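Local coordinates for putative hydrolase (Campylobacter jejuni, PDB 3D6L), which probably hydrolyses long-chain fatty acyl-CoA thioesters as a hexameric hot dog fold thioesterase, at residues 123-126 with 127-130. Numbering follows the deposited sequence.
Sequences PISE and ELKR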
loop_
_atom_site.group_PDB
_atom_site.type_symbol
_atom_site.label_atom_id
_atom_site.label_comp_id
_atom_site.label_asym_id
_atom_site.label_seq_id
_atom_site.Cartn_x
_atom_site.Cartn_y
_atom_site.Cartn_z
ATOM N N PRO A 123 -10.346 -4.399 33.769
ATOM C CA PRO A 123 -9.412 -3.998 34.829
ATOM C C PRO A 123 -8.139 -4.836 34.780
ATOM O O PRO A 123 -8.208 -6.057 34.647
ATOM C CB PRO A 123 -10.194 -4.273 36.120
ATOM C CG PRO A 123 -11.624 -4.250 35.701
ATOM C CD PRO A 123 -11.627 -4.871 34.328
ATOM N N ILE A 124 -6.993 -4.165 34.857
ATOM C CA ILE A 124 -5.691 -4.826 34.773
ATOM C C ILE A 124 -5.443 -5.650 36.040
ATOM O O ILE A 124 -5.660 -5.167 37.160
ATOM C CB ILE A 124 -4.543 -3.799 34.565
ATOM C CG1 ILE A 124 -4.807 -2.945 33.320
ATOM C CG2 ILE A 124 -3.188 -4.509 34.470
ATOM C CD1 ILE A 124 -4.045 -1.645 33.274
ATOM N N SER A 125 -4.990 -6.890 35.850
ATOM C CA SER A 125 -4.731 -7.806 36.957
ATOM C C SER A 125 -3.567 -7.320 37.807
ATOM O O SER A 125 -2.528 -6.930 37.274
ATOM C CB SER A 125 -4.449 -9.218 36.440
ATOM O OG SER A 125 -3.102 -9.354 36.032
ATOM N N GLU A 126 -3.751 -7.353 39.125
ATOM C CA GLU A 126 -2.722 -6.908 40.073
ATOM C C GLU A 126 -1.407 -7.703 39.960
ATOM O O GLU A 126 -0.331 -7.185 40.275
ATOM C CB GLU A 126 -3.260 -6.856 41.531
ATOM C CG GLU A 126 -4.508 -7.736 41.816
ATOM C CD GLU A 126 -4.885 -7.840 43.307
ATOM O OE1 GLU A 126 -5.417 -6.847 43.869
ATOM O OE2 GLU A 126 -4.672 -8.929 43.911
ATOM N N GLU A 127 -1.503 -8.945 39.482
ATOM C CA GLU A 127 -0.331 -9.792 39.273
ATOM C C GLU A 127 0.611 -9.252 38.196
ATOM O O GLU A 127 1.821 -9.214 38.392
ATOM C CB GLU A 127 -0.742 -11.218 38.925
ATOM C CG GLU A 127 0.452 -12.154 38.698
ATOM C CD GLU A 127 0.032 -13.565 38.343
ATOM O OE1 GLU A 127 -0.797 -14.143 39.088
ATOM O OE2 GLU A 127 0.538 -14.106 37.331
ATOM N N LEU A 128 0.048 -8.851 37.059
ATOM C CA LEU A 128 0.833 -8.311 35.956
ATOM C C LEU A 128 1.422 -6.959 36.327
ATOM O O LEU A 128 2.532 -6.624 35.906
ATOM C CB LEU A 128 -0.009 -8.200 34.688
ATOM C CG LEU A 128 -0.536 -9.494 34.062
ATOM C CD1 LEU A 128 -1.419 -9.156 32.879
ATOM C CD2 LEU A 128 0.582 -10.445 33.650
ATOM N N LYS A 129 0.676 -6.191 37.119
ATOM C CA LYS A 129 1.186 -4.951 37.694
ATOM C C LYS A 129 2.370 -5.229 38.608
ATOM O O LYS A 129 3.370 -4.516 38.539
ATOM C CB LYS A 129 0.100 -4.203 38.467
ATOM C CG LYS A 129 -0.991 -3.608 37.609
ATOM C CD LYS A 129 -1.749 -2.566 38.399
ATOM C CE LYS A 129 -3.177 -2.423 37.912
ATOM N NZ LYS A 129 -3.954 -1.525 38.807
ATOM N N ARG A 130 2.260 -6.265 39.448
ATOM C CA ARG A 130 3.336 -6.647 40.373
ATOM C C ARG A 130 4.622 -7.054 39.654
ATOM O O ARG A 130 5.706 -6.628 40.047
ATOM C CB ARG A 130 2.898 -7.761 41.332
ATOM C CG ARG A 130 2.156 -7.275 42.578
ATOM C CD ARG A 130 2.070 -8.355 43.670
ATOM N NE ARG A 130 1.478 -9.602 43.181
ATOM C CZ ARG A 130 0.172 -9.860 43.115
ATOM N NH1 ARG A 130 -0.717 -8.959 43.513
ATOM N NH2 ARG A 130 -0.247 -11.030 42.645
#
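The guanidinium of Arg130 folds back over the first turn of its helix, one face over the backbone O of Glu126 and CA of Glu127, both displaced toward its rim. OE2 of Glu126 stands at its edge, in plane, though the carboxylate as a whole is turned 82° from the guanidinium; OE2 of Glu126 lies 4.0 Å from NH1 of Arg130, a long salt bridge. The two side chains run alongside each other in the same direction, and the bend of Arg130 at chi3 (-55°) swings the charged group back toward the acid four residues earlier. The same Glu126 O accepts a hydrogen bond from Arg130 N at 2.9 Å.

Ser125 illustrates the N-cap. With its hydroxyl held between backbone N and carbonyl carbon (chi1 82°), OG reaches the first turn of the helix and accepts a weak capping bond from Leu128 N at 3.4 Å, beside the CG of Leu128. The carbonyl O of Ser125 accepts a nearly straight hydrogen bond from Lys129 N at 3.3 Å. On another side, Ile124 and the extended Lys129 cross at about a right angle, Ile124 CG2 lying 3.9 Å from Lys129 CG, while Lys129 NZ donates a hydrogen bond to Gly79 O.

This capped turn opens helix 126-130, beyond strand 100-115 and near the surface; Ile124 and Lys129 rest on Val78 of strand 68-78, and Ile124 and Leu128 meet Leu44 in the loop following helix 26-42.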